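PDB 3KUX: putative oxidoreductase from Yersinia pestis, which probably catalyses an NAD(P)-dependent oxidation or reduction, pairing a Rossmann-type nucleotide-binding fold with a C-terminal alpha/beta domain, though its substrate is not established. Local coordinates for residues I27-L33 with Y306-R310; T197-L202 with S339-A345; V212-H216 with L228-V232; P257-R261 with W273-M277. One frame throughout, in Å; residues are numbered along the deposited sequence.

Contact 1 (I27-L33 with Y306-R310); sequences IMGTPGL and YAGIR
Tyr-306 and Arg-310, one turn apart on helix 303-313, face residues 27-33, where helix 17-28 ends and a type II beta turn from Thr-30 to Leu-33 leads into strand 33-39. Arg-310 NH1 donates to Pro-31 O at 2.8 Å, with an N-H...O angle of 164°. The oxygen lies at the edge of the guanidinium, in its plane, so the charged group grips the turn by its backbone. With CG anti to the backbone N (chi1 177°), the Arg-310 chain carries CD to 3.9 Å from Gly-32 CA, and a bend at chi3 swings the guanidinium toward Pro-31 O. The Tyr-306 ring makes the apolar half. Ile-27 CG1 sits over one face in a CH-pi contact, 3.9 Å from the ring centroid. Leu-33 CD1 comes to 3.7 Å from Tyr-306 CD1, the side chains crossing at about a right angle. Thr-30 CG2 rests against the helix backbone, 3.9 Å from Ala-307 N, while its OG1 bonds back to Leu-26 O. The Tyr-306 hydroxyl pairs with His-23 ND1. Helix 303-313 comes late in the chain yet packs on the Rossmann sheet, with Tyr-306 touching Val-72 of strand 70-73 and Val-95 of strand 93-96.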
loop_
_atom_site.group_PDB
_atom_site.type_symbol
_atom_site.label_atom_id
_atom_site.label_comp_id
_atom_site.label_asym_id
_atom_site.label_seq_id
_atom_site.Cartn_x
_atom_site.Cartn_y
_atom_site.Cartn_z
ATOM N N ILE A 27 -0.713 13.084 7.360
ATOM C CA ILE A 27 -1.383 14.305 6.927
ATOM C C ILE A 27 -0.887 15.473 7.760
ATOM O O ILE A 27 -0.600 16.550 7.239
ATOM C CB ILE A 27 -2.907 14.234 7.116
ATOM C CG1 ILE A 27 -3.503 13.034 6.381
ATOM C CG2 ILE A 27 -3.551 15.516 6.626
ATOM C CD1 ILE A 27 -5.014 12.950 6.498
HETATM N N MSE A 28 -0.793 15.248 9.063
HETATM C CA MSE A 28 -0.295 16.251 9.982
HETATM C C MSE A 28 1.083 16.746 9.552
HETATM O O MSE A 28 1.370 17.940 9.608
HETATM C CB MSE A 28 -0.224 15.673 11.394
HETATM C CG MSE A 28 -0.403 16.703 12.494
HETATM SE SE MSE A 28 -2.185 17.521 12.473
HETATM C CE MSE A 28 -1.957 18.752 10.967
ATOM N N GLY A 29 1.927 15.820 9.111
ATOM C CA GLY A 29 3.318 16.136 8.804
ATOM C C GLY A 29 3.523 16.682 7.407
ATOM O O GLY A 29 4.648 16.965 6.998
ATOM N N THR A 30 2.427 16.838 6.676
ATOM C CA THR A 30 2.483 17.290 5.294
ATOM C C THR A 30 2.064 18.758 5.153
ATOM O O THR A 30 0.900 19.110 5.392
ATOM C CB THR A 30 1.597 16.398 4.400
ATOM O OG1 THR A 30 2.122 15.064 4.392
ATOM C CG2 THR A 30 1.555 16.931 2.977
ATOM N N PRO A 31 3.017 19.624 4.767
ATOM C CA PRO A 31 2.707 21.034 4.542
ATOM C C PRO A 31 1.686 21.159 3.421
ATOM O O PRO A 31 1.742 20.405 2.448
ATOM C CB PRO A 31 4.049 21.632 4.101
ATOM C CG PRO A 31 5.080 20.661 4.533
ATOM C CD PRO A 31 4.423 19.315 4.471
ATOM N N GLY A 32 0.755 22.094 3.562
ATOM C CA GLY A 32 -0.306 22.254 2.581
ATOM C C GLY A 32 -1.561 21.502 2.978
ATOM O O GLY A 32 -2.652 21.828 2.517
ATOM N N LEU A 33 -1.409 20.492 3.830
ATOM C CA LEU A 33 -2.559 19.743 4.330
ATOM C C LEU A 33 -2.864 20.086 5.789
ATOM O O LEU A 33 -1.958 20.176 6.623
ATOM C CB LEU A 33 -2.336 18.237 4.178
ATOM C CG LEU A 33 -2.203 17.664 2.764
ATOM C CD1 LEU A 33 -2.049 16.148 2.821
ATOM C CD2 LEU A 33 -3.397 18.048 1.905
ATOM N N TYR A 306 1.022 11.729 0.459
ATOM C CA TYR A 306 0.155 12.862 0.753
ATOM C C TYR A 306 0.636 14.164 0.111
ATOM O O TYR A 306 -0.170 14.970 -0.349
ATOM C CB TYR A 306 -0.072 13.005 2.262
ATOM C CG TYR A 306 -1.195 12.119 2.733
ATOM C CD1 TYR A 306 -2.517 12.477 2.514
ATOM C CD2 TYR A 306 -0.940 10.906 3.355
ATOM C CE1 TYR A 306 -3.557 11.664 2.924
ATOM C CE2 TYR A 306 -1.973 10.083 3.765
ATOM C CZ TYR A 306 -3.280 10.468 3.549
ATOM O OH TYR A 306 -4.321 9.659 3.952
ATOM N N ALA A 307 1.945 14.361 0.061
ATOM C CA ALA A 307 2.476 15.505 -0.647
ATOM C C ALA A 307 2.053 15.390 -2.105
ATOM O O ALA A 307 1.809 16.393 -2.774
ATOM C CB ALA A 307 3.992 15.559 -0.522
ATOM N N GLY A 308 1.955 14.155 -2.588
ATOM C CA GLY A 308 1.513 13.897 -3.951
ATOM C C GLY A 308 0.027 14.161 -4.100
ATOM O O GLY A 308 -0.423 14.693 -5.114
ATOM N N ILE A 309 -0.739 13.776 -3.088
ATOM C CA ILE A 309 -2.170 14.030 -3.088
ATOM C C ILE A 309 -2.401 15.533 -3.104
ATOM O O ILE A 309 -3.109 16.060 -3.961
ATOM C CB ILE A 309 -2.846 13.438 -1.842
ATOM C CG1 ILE A 309 -2.720 11.908 -1.827
ATOM C CG2 ILE A 309 -4.304 13.872 -1.782
ATOM C CD1 ILE A 309 -3.641 11.193 -2.805
ATOM N N ARG A 310 -1.791 16.217 -2.145
ATOM C CA ARG A 310 -1.808 17.664 -2.108
ATOM C C ARG A 310 -1.621 18.237 -3.507
ATOM O O ARG A 310 -2.501 18.917 -4.033
ATOM C CB ARG A 310 -0.693 18.170 -1.195
ATOM C CG ARG A 310 -0.569 19.679 -1.138
ATOM C CD ARG A 310 0.748 20.079 -0.511
ATOM N NE ARG A 310 1.868 19.694 -1.361
ATOM C CZ ARG A 310 3.096 19.438 -0.919
ATOM N NH1 ARG A 310 3.374 19.514 0.377
ATOM N NH2 ARG A 310 4.042 19.094 -1.779
#

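Contact 2 (T197-L202 with S339-A345); sequences TLNVDL and SDQQKKA
Asp-340 OD1 is gripped by Leu-202 N at 2.9 Å and by Lys-343 NZ at 3.1 Å, the two donors arriving from opposite faces of the carboxylate plane. Lys-343 folds back through bends at chi2 and chi3. Its NZ also makes a weak salt bridge to Asp-201 OD2 at 3.3 Å. The lysine thus lies between two carboxylates whose nearest oxygens, Asp-201 OD2 and Asp-340 OD1, are 4.2 Å apart, and it probably offsets their repulsion. Ser-339 forms the second polar link. Its OG stands anti to the backbone N (chi1 156°), accepts from Val-200 N at 2.8 Å in a nearly straight bond, and donates to Lys-344 O at 2.6 Å. One hydroxyl therefore ties the strand to the chain leaving the helix. That exit is a Schellman motif, with Lys-343 at positive phi and Lys-344 N bonded to Ser-339 O. Beyond it, Ala-345 CB packs 3.6 Å from Asn-199 CB. Strand 197-203 pairs with strand 214-221 on one side. On the other, the last turn of helix 323-342 meets it before the chain enters strand 346-347, where Leu-346 bonds to Leu-198 through the backbone.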
loop_
_atom_site.group_PDB
_atom_site.type_symbol
_atom_site.label_atom_id
_atom_site.label_comp_id
_atom_site.label_asym_id
_atom_site.label_seq_id
_atom_site.Cartn_x
_atom_site.Cartn_y
_atom_site.Cartn_z
ATOM N N THR A 197 -0.064 -14.884 -16.924
ATOM C CA THR A 197 -0.864 -15.722 -16.048
ATOM C C THR A 197 -0.535 -15.480 -14.584
ATOM O O THR A 197 0.591 -15.129 -14.240
ATOM C CB THR A 197 -0.641 -17.209 -16.339
ATOM O OG1 THR A 197 0.709 -17.564 -16.013
ATOM C CG2 THR A 197 -0.905 -17.506 -17.800
ATOM N N LEU A 198 -1.531 -15.686 -13.726
ATOM C CA LEU A 198 -1.342 -15.637 -12.278
ATOM C C LEU A 198 -1.705 -16.984 -11.668
ATOM O O LEU A 198 -2.816 -17.471 -11.857
ATOM C CB LEU A 198 -2.223 -14.547 -11.668
ATOM C CG LEU A 198 -2.333 -14.583 -10.146
ATOM C CD1 LEU A 198 -1.024 -14.147 -9.517
ATOM C CD2 LEU A 198 -3.462 -13.698 -9.672
ATOM N N ASN A 199 -0.767 -17.589 -10.943
ATOM C CA ASN A 199 -1.021 -18.861 -10.270
ATOM C C ASN A 199 -0.837 -18.744 -8.765
ATOM O O ASN A 199 0.278 -18.538 -8.284
ATOM C CB ASN A 199 -0.097 -19.945 -10.807
ATOM C CG ASN A 199 -0.513 -21.340 -10.363
ATOM O OD1 ASN A 199 -1.542 -21.519 -9.710
ATOM N ND2 ASN A 199 0.282 -22.336 -10.725
ATOM N N VAL A 200 -1.921 -18.888 -8.014
ATOM C CA VAL A 200 -1.845 -18.673 -6.574
ATOM C C VAL A 200 -2.172 -19.910 -5.760
ATOM O O VAL A 200 -3.121 -20.633 -6.049
ATOM C CB VAL A 200 -2.754 -17.520 -6.128
ATOM C CG1 VAL A 200 -2.774 -17.423 -4.610
ATOM C CG2 VAL A 200 -2.281 -16.209 -6.755
ATOM N N ASP A 201 -1.368 -20.145 -4.733
ATOM C CA ASP A 201 -1.589 -21.262 -3.833
ATOM C C ASP A 201 -1.830 -20.723 -2.433
ATOM O O ASP A 201 -0.892 -20.283 -1.765
ATOM C CB ASP A 201 -0.377 -22.198 -3.840
ATOM C CG ASP A 201 -0.427 -23.234 -2.722
ATOM O OD1 ASP A 201 0.646 -23.547 -2.160
ATOM O OD2 ASP A 201 -1.534 -23.735 -2.409
ATOM N N LEU A 202 -3.086 -20.731 -1.998
ATOM C CA LEU A 202 -3.429 -20.265 -0.658
ATOM C C LEU A 202 -3.324 -21.411 0.337
ATOM O O LEU A 202 -3.491 -22.569 -0.027
ATOM C CB LEU A 202 -4.833 -19.662 -0.643
ATOM C CG LEU A 202 -5.017 -18.432 -1.542
ATOM C CD1 LEU A 202 -6.418 -17.858 -1.395
ATOM C CD2 LEU A 202 -3.961 -17.360 -1.259
ATOM N N SER A 339 -7.832 -18.737 -9.168
ATOM C CA SER A 339 -6.695 -19.590 -9.506
ATOM C C SER A 339 -6.479 -20.649 -8.443
ATOM O O SER A 339 -6.184 -21.800 -8.752
ATOM C CB SER A 339 -5.421 -18.761 -9.671
ATOM O OG SER A 339 -4.263 -19.551 -9.443
ATOM N N ASP A 340 -6.628 -20.253 -7.186
ATOM C CA ASP A 340 -6.445 -21.185 -6.089
ATOM C C ASP A 340 -7.551 -22.230 -6.088
ATOM O O ASP A 340 -7.302 -23.405 -5.837
ATOM C CB ASP A 340 -6.419 -20.455 -4.750
ATOM C CG ASP A 340 -6.297 -21.408 -3.587
ATOM O OD1 ASP A 340 -5.214 -22.005 -3.419
ATOM O OD2 ASP A 340 -7.292 -21.575 -2.851
ATOM N N GLN A 341 -8.775 -21.795 -6.369
ATOM C CA GLN A 341 -9.907 -22.704 -6.403
ATOM C C GLN A 341 -9.716 -23.772 -7.471
ATOM O O GLN A 341 -10.074 -24.936 -7.271
ATOM C CB GLN A 341 -11.199 -21.935 -6.657
ATOM C CG GLN A 341 -11.584 -21.006 -5.534
ATOM C CD GLN A 341 -12.681 -20.042 -5.933
ATOM O OE1 GLN A 341 -13.272 -19.368 -5.088
ATOM N NE2 GLN A 341 -12.959 -19.969 -7.230
ATOM N N GLN A 342 -9.147 -23.375 -8.605
ATOM C CA GLN A 342 -8.959 -24.289 -9.726
ATOM C C GLN A 342 -7.572 -24.923 -9.723
ATOM O O GLN A 342 -7.299 -25.831 -10.504
ATOM C CB GLN A 342 -9.183 -23.564 -11.054
ATOM C CG GLN A 342 -10.505 -22.811 -11.156
ATOM C CD GLN A 342 -10.610 -21.984 -12.434
ATOM O OE1 GLN A 342 -10.028 -22.325 -13.468
ATOM N NE2 GLN A 342 -11.357 -20.891 -12.366
ATOM N N LYS A 343 -6.699 -24.449 -8.845
ATOM C CA LYS A 343 -5.304 -24.872 -8.875
ATOM C C LYS A 343 -4.783 -24.749 -10.305
ATOM O O LYS A 343 -4.183 -25.680 -10.843
ATOM C CB LYS A 343 -5.141 -26.319 -8.390
ATOM C CG LYS A 343 -5.906 -26.687 -7.122
ATOM C CD LYS A 343 -5.659 -25.712 -5.972
ATOM C CE LYS A 343 -4.197 -25.658 -5.551
ATOM N NZ LYS A 343 -3.993 -24.658 -4.457
ATOM N N LYS A 344 -5.039 -23.606 -10.928
ATOM C CA LYS A 344 -4.526 -23.330 -12.263
ATOM C C LYS A 344 -3.852 -21.979 -12.286
ATOM O O LYS A 344 -4.209 -21.086 -11.514
ATOM C CB LYS A 344 -5.651 -23.315 -13.305
ATOM C CG LYS A 344 -5.830 -24.612 -14.062
ATOM C CD LYS A 344 -6.273 -24.358 -15.498
ATOM C CE LYS A 344 -5.167 -23.672 -16.293
ATOM N NZ LYS A 344 -5.260 -23.921 -17.762
ATOM N N ALA A 345 -2.878 -21.832 -13.176
ATOM C CA ALA A 345 -2.403 -20.515 -13.549
ATOM C C ALA A 345 -3.434 -19.953 -14.513
ATOM O O ALA A 345 -3.601 -20.461 -15.619
ATOM C CB ALA A 345 -1.037 -20.601 -14.206
#

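Contact 3 (V212-H216 with L228-V232); sequences VDYFH and LHSTV
Backbone hydrogen bonds join Phe-215 and Ser-230 both ways: Phe-215 N reaches Ser-230 O at 3.1 Å, and Ser-230 N reaches Phe-215 O at 2.9 Å. This is the hydrogen-bonded pair of an antiparallel ladder. Tyr-214 with Thr-231 and His-216 with His-229 are the non-hydrogen-bonded pairs beside it. A weak 3.4 Å bond from Val-232 N to Asp-213 O extends the pairing. CA-H...O contacts run between these bonds, such as His-229 CA to Phe-215 O. The strands form the beta hairpin 214-221 and 224-231, within the large mixed sheet of the C-terminal domain. Asp-213 and Tyr-214 both face Gly-203 of the next strand, a classic beta bulge. Aromatic contacts occupy one face, where Tyr-214, His-216 and His-229 cluster. The Tyr-214 and His-229 rings are nearly perpendicular, with CE1 of each 3.6 Å apart, and His-154 stacks on His-229. CH-pi packing marks the other face. Ser-230 CB lies over the Phe-215 ring, 4.0 Å from its centroid, while Ser-230 OG bonds to Phe-155 O. Phe-215 CG stands between the backbone N and carbonyl carbon (chi1 80°), bringing the ring over to Ser-230, and Trp-177 of helix 176-192 meets it edge-to-face.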
loop_
_atom_site.group_PDB
_atom_site.type_symbol
_atom_site.label_atom_id
_atom_site.label_comp_id
_atom_site.label_asym_id
_atom_site.label_seq_id
_atom_site.Cartn_x
_atom_site.Cartn_y
_atom_site.Cartn_z
ATOM N N VAL A 212 -6.828 -17.659 5.742
ATOM C CA VAL A 212 -5.604 -17.970 5.020
ATOM C C VAL A 212 -4.414 -17.392 5.784
ATOM O O VAL A 212 -4.421 -16.217 6.157
ATOM C CB VAL A 212 -5.630 -17.398 3.590
ATOM C CG1 VAL A 212 -4.328 -17.709 2.867
ATOM C CG2 VAL A 212 -6.817 -17.957 2.820
ATOM N N ASP A 213 -3.406 -18.224 6.032
ATOM C CA ASP A 213 -2.223 -17.799 6.772
ATOM C C ASP A 213 -0.962 -18.080 5.967
ATOM O O ASP A 213 0.143 -18.049 6.503
ATOM C CB ASP A 213 -2.146 -18.511 8.125
ATOM C CG ASP A 213 -1.791 -19.989 7.993
ATOM O OD1 ASP A 213 -1.185 -20.369 6.969
ATOM O OD2 ASP A 213 -2.111 -20.773 8.915
ATOM N N TYR A 214 -1.140 -18.357 4.678
ATOM C CA TYR A 214 -0.037 -18.681 3.782
ATOM C C TYR A 214 -0.460 -18.428 2.343
ATOM O O TYR A 214 -1.585 -18.751 1.958
ATOM C CB TYR A 214 0.355 -20.153 3.948
ATOM C CG TYR A 214 1.299 -20.696 2.881
ATOM C CD1 TYR A 214 2.673 -20.733 3.091
ATOM C CD2 TYR A 214 0.812 -21.188 1.678
ATOM C CE1 TYR A 214 3.532 -21.234 2.127
ATOM C CE2 TYR A 214 1.661 -21.691 0.710
ATOM C CZ TYR A 214 3.019 -21.712 0.936
ATOM O OH TYR A 214 3.871 -22.213 -0.032
ATOM N N PHE A 215 0.430 -17.848 1.545
ATOM C CA PHE A 215 0.174 -17.738 0.109
ATOM C C PHE A 215 1.451 -17.661 -0.706
ATOM O O PHE A 215 2.424 -17.027 -0.299
ATOM C CB PHE A 215 -0.766 -16.567 -0.220
ATOM C CG PHE A 215 -0.102 -15.221 -0.239
ATOM C CD1 PHE A 215 0.786 -14.883 -1.242
ATOM C CD2 PHE A 215 -0.400 -14.274 0.729
ATOM C CE1 PHE A 215 1.391 -13.630 -1.268
ATOM C CE2 PHE A 215 0.200 -13.019 0.711
ATOM C CZ PHE A 215 1.095 -12.698 -0.290
ATOM N N HIS A 216 1.430 -18.319 -1.859
ATOM C CA HIS A 216 2.579 -18.377 -2.751
ATOM C C HIS A 216 2.089 -18.119 -4.172
ATOM O O HIS A 216 1.435 -18.970 -4.773
ATOM C CB HIS A 216 3.235 -19.754 -2.639
ATOM C CG HIS A 216 4.551 -19.866 -3.340
ATOM N ND1 HIS A 216 4.704 -20.539 -4.532
ATOM C CD2 HIS A 216 5.783 -19.410 -3.005
ATOM C CE1 HIS A 216 5.971 -20.485 -4.907
ATOM N NE2 HIS A 216 6.646 -19.804 -3.998
ATOM N N LEU A 228 5.570 -13.991 -5.424
ATOM C CA LEU A 228 5.135 -13.260 -4.242
ATOM C C LEU A 228 4.747 -14.273 -3.179
ATOM O O LEU A 228 4.011 -15.212 -3.465
ATOM C CB LEU A 228 3.940 -12.360 -4.566
ATOM C CG LEU A 228 3.987 -11.564 -5.870
ATOM C CD1 LEU A 228 2.729 -10.708 -6.019
ATOM C CD2 LEU A 228 5.242 -10.706 -5.954
ATOM N N HIS A 229 5.224 -14.081 -1.955
ATOM C CA HIS A 229 5.076 -15.105 -0.935
ATOM C C HIS A 229 4.906 -14.518 0.467
ATOM O O HIS A 229 5.569 -13.550 0.832
ATOM C CB HIS A 229 6.298 -16.038 -0.970
ATOM C CG HIS A 229 6.197 -17.209 -0.040
ATOM N ND1 HIS A 229 6.219 -18.513 -0.482
ATOM C CD2 HIS A 229 6.070 -17.270 1.307
ATOM C CE1 HIS A 229 6.109 -19.329 0.553
ATOM N NE2 HIS A 229 6.016 -18.600 1.649
ATOM N N SER A 230 4.022 -15.113 1.260
ATOM C CA SER A 230 3.912 -14.731 2.664
ATOM C C SER A 230 3.535 -15.919 3.549
ATOM O O SER A 230 3.010 -16.926 3.064
ATOM C CB SER A 230 2.915 -13.589 2.841
ATOM O OG SER A 230 3.084 -12.980 4.105
ATOM N N THR A 231 3.807 -15.793 4.846
ATOM C CA THR A 231 3.535 -16.866 5.798
ATOM C C THR A 231 3.628 -16.352 7.236
ATOM O O THR A 231 4.313 -15.366 7.499
ATOM C CB THR A 231 4.531 -18.024 5.614
ATOM O OG1 THR A 231 4.200 -19.095 6.507
ATOM C CG2 THR A 231 5.949 -17.557 5.903
ATOM N N VAL A 232 2.943 -17.023 8.161
ATOM C CA VAL A 232 3.003 -16.673 9.583
ATOM C C VAL A 232 3.823 -17.678 10.382
ATOM O O VAL A 232 3.933 -17.569 11.603
ATOM C CB VAL A 232 1.601 -16.574 10.223
ATOM C CG1 VAL A 232 0.796 -15.457 9.582
ATOM C CG2 VAL A 232 0.862 -17.912 10.127
#

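Contact 4 (P257-R261 with W273-M277); sequences PQEDR and WGYDM
Trp-273 lies across the first turn of helix 258-263, meeting Gln-258 with its pyrrole N-H and Arg-261 with its six-membered ring. This is the tight part of the contact. Trp-273 NE1 donates to Gln-258 OE1 at 2.9 Å. The bond is bent, with an N-H...O angle of 137°, and the oxygen is tilted out of the indole plane. The amide and ring planes stand almost perpendicular, 82° apart. Gln-258 OE1 also accepts from Tyr-302 N, so two donors hold this buried amide oxygen. The Gln-258 chain runs extended beyond CG, and its CB touches Trp-273 CZ2 at 3.9 Å. With its CG anti to the backbone N, the indole reaches back over the helix. Gly-274 follows at positive phi, and its CA comes within 4.1 Å of Gln-258 CG. Arg-261 slides past Trp-273 in the opposite direction, with Trp-273 CE3 over one face of the guanidinium and 3.6 Å from NH2. The two planes are 60° apart, so they do not stack flat. Asp-272 and Glu-266 both form salt bridges to Arg-261 NH2. Pro-257 packs on the loop mainly through CG, which lies 3.4 Å from Tyr-275 O.

The loose side belongs to the exposed Tyr-275, whose ring leads away from the helix. Farther along, Asp-276 turns to Lys-252 and Ser-131. The contact lies within the connection between strands 248-252 and 280-285, and Pro-303 at the start of helix 303-313 touches both Gln-258 and Trp-273.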
loop_
_atom_site.group_PDB
_atom_site.type_symbol
_atom_site.label_atom_id
_atom_site.label_comp_id
_atom_site.label_asym_id
_atom_site.label_seq_id
_atom_site.Cartn_x
_atom_site.Cartn_y
_atom_site.Cartn_z
ATOM N N PRO A 257 11.061 0.443 7.734
ATOM C CA PRO A 257 11.046 0.759 9.164
ATOM C C PRO A 257 10.030 1.817 9.622
ATOM O O PRO A 257 9.940 2.089 10.820
ATOM C CB PRO A 257 12.468 1.276 9.410
ATOM C CG PRO A 257 12.918 1.839 8.074
ATOM C CD PRO A 257 12.007 1.298 6.993
ATOM N N GLN A 258 9.273 2.407 8.701
ATOM C CA GLN A 258 8.379 3.505 9.072
ATOM C C GLN A 258 7.214 3.067 9.952
ATOM O O GLN A 258 6.893 3.731 10.940
ATOM C CB GLN A 258 7.844 4.227 7.836
ATOM C CG GLN A 258 8.911 4.722 6.893
ATOM C CD GLN A 258 8.327 5.344 5.642
ATOM O OE1 GLN A 258 7.780 6.449 5.677
ATOM N NE2 GLN A 258 8.442 4.638 4.523
ATOM N N GLU A 259 6.572 1.960 9.597
ATOM C CA GLU A 259 5.375 1.539 10.316
ATOM C C GLU A 259 5.596 1.469 11.829
ATOM O O GLU A 259 4.783 1.973 12.604
ATOM C CB GLU A 259 4.857 0.202 9.792
ATOM C CG GLU A 259 3.478 -0.152 10.332
ATOM C CD GLU A 259 2.852 -1.355 9.642
ATOM O OE1 GLU A 259 3.598 -2.191 9.079
ATOM O OE2 GLU A 259 1.604 -1.461 9.670
ATOM N N ASP A 260 6.695 0.847 12.244
ATOM C CA ASP A 260 7.007 0.717 13.662
ATOM C C ASP A 260 7.160 2.074 14.339
ATOM O O ASP A 260 6.607 2.309 15.414
ATOM C CB ASP A 260 8.272 -0.124 13.868
ATOM C CG ASP A 260 8.009 -1.618 13.735
ATOM O OD1 ASP A 260 7.024 -2.109 14.330
ATOM O OD2 ASP A 260 8.789 -2.306 13.042
ATOM N N ARG A 261 7.905 2.968 13.701
ATOM C CA ARG A 261 8.174 4.277 14.279
ATOM C C ARG A 261 6.914 5.136 14.367
ATOM O O ARG A 261 6.776 5.953 15.279
ATOM C CB ARG A 261 9.288 4.987 13.509
ATOM C CG ARG A 261 10.654 4.336 13.704
ATOM C CD ARG A 261 11.715 4.974 12.822
ATOM N NE ARG A 261 11.866 6.405 13.081
ATOM C CZ ARG A 261 12.728 7.187 12.441
ATOM N NH1 ARG A 261 13.513 6.680 11.502
ATOM N NH2 ARG A 261 12.804 8.474 12.737
ATOM N N TRP A 273 14.073 10.322 9.023
ATOM C CA TRP A 273 12.856 9.587 8.728
ATOM C C TRP A 273 13.052 8.521 7.654
ATOM O O TRP A 273 13.468 8.818 6.537
ATOM C CB TRP A 273 11.704 10.510 8.321
ATOM C CG TRP A 273 10.452 9.722 8.212
ATOM C CD1 TRP A 273 9.796 9.364 7.072
ATOM C CD2 TRP A 273 9.737 9.120 9.296
ATOM N NE1 TRP A 273 8.696 8.597 7.381
ATOM C CE2 TRP A 273 8.639 8.431 8.739
ATOM C CE3 TRP A 273 9.915 9.105 10.686
ATOM C CZ2 TRP A 273 7.718 7.734 9.525
ATOM C CZ3 TRP A 273 9.005 8.416 11.463
ATOM C CH2 TRP A 273 7.916 7.739 10.881
ATOM N N GLY A 274 12.742 7.278 8.000
ATOM C CA GLY A 274 12.721 6.199 7.025
ATOM C C GLY A 274 14.056 5.533 6.767
ATOM O O GLY A 274 14.137 4.613 5.955
ATOM N N TYR A 275 15.107 5.989 7.445
ATOM C CA TYR A 275 16.432 5.393 7.277
ATOM C C TYR A 275 16.372 3.889 7.489
ATOM O O TYR A 275 15.897 3.414 8.522
ATOM C CB TYR A 275 17.453 6.010 8.234
ATOM C CG TYR A 275 18.070 7.295 7.733
ATOM C CD1 TYR A 275 19.451 7.441 7.644
ATOM C CD2 TYR A 275 17.271 8.367 7.337
ATOM C CE1 TYR A 275 20.019 8.625 7.182
ATOM C CE2 TYR A 275 17.828 9.555 6.873
ATOM C CZ TYR A 275 19.203 9.679 6.798
ATOM O OH TYR A 275 19.758 10.857 6.337
ATOM N N ASP A 276 16.846 3.151 6.489
ATOM C CA ASP A 276 16.896 1.704 6.543
ATOM C C ASP A 276 18.360 1.299 6.584
ATOM O O ASP A 276 19.016 1.195 5.551
ATOM C CB ASP A 276 16.207 1.109 5.318
ATOM C CG ASP A 276 16.088 -0.403 5.390
ATOM O OD1 ASP A 276 16.772 -1.026 6.234
ATOM O OD2 ASP A 276 15.307 -0.966 4.593
HETATM N N MSE A 277 18.869 1.073 7.787
HETATM C CA MSE A 277 20.300 0.818 7.909
HETATM C C MSE A 277 20.676 -0.641 7.621
HETATM O O MSE A 277 21.818 -1.044 7.819
HETATM C CB MSE A 277 20.844 1.303 9.258
HETATM C CG MSE A 277 20.664 2.812 9.516
HETATM SE SE MSE A 277 21.341 4.047 8.136
HETATM C CE MSE A 277 23.190 3.436 8.047
#

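In the fold
Contacts 1 and 3 are largely buried, whereas contacts 2 and 4 are only partly so. Contact 1 joins the Rossmann fold to a helix from the C-terminal part of the chain; the other three lie within that C-terminal part. Contacts 2 and 3 touch through neighbouring strands 197-203 and 214-221, where Asp-201 N probably bonds to His-216 O. Contact 3 rests on regular strand pairing. Contact 2, near the sheet's edge, instead uses serine, aspartate and lysine side chains. Contacts 1 and 4 have centres about 19 Å apart, and both meet helix 303-313. Each combines an aromatic ring with an arginine, but Arg-310 holds a backbone carbonyl while Arg-261 lies against an indole.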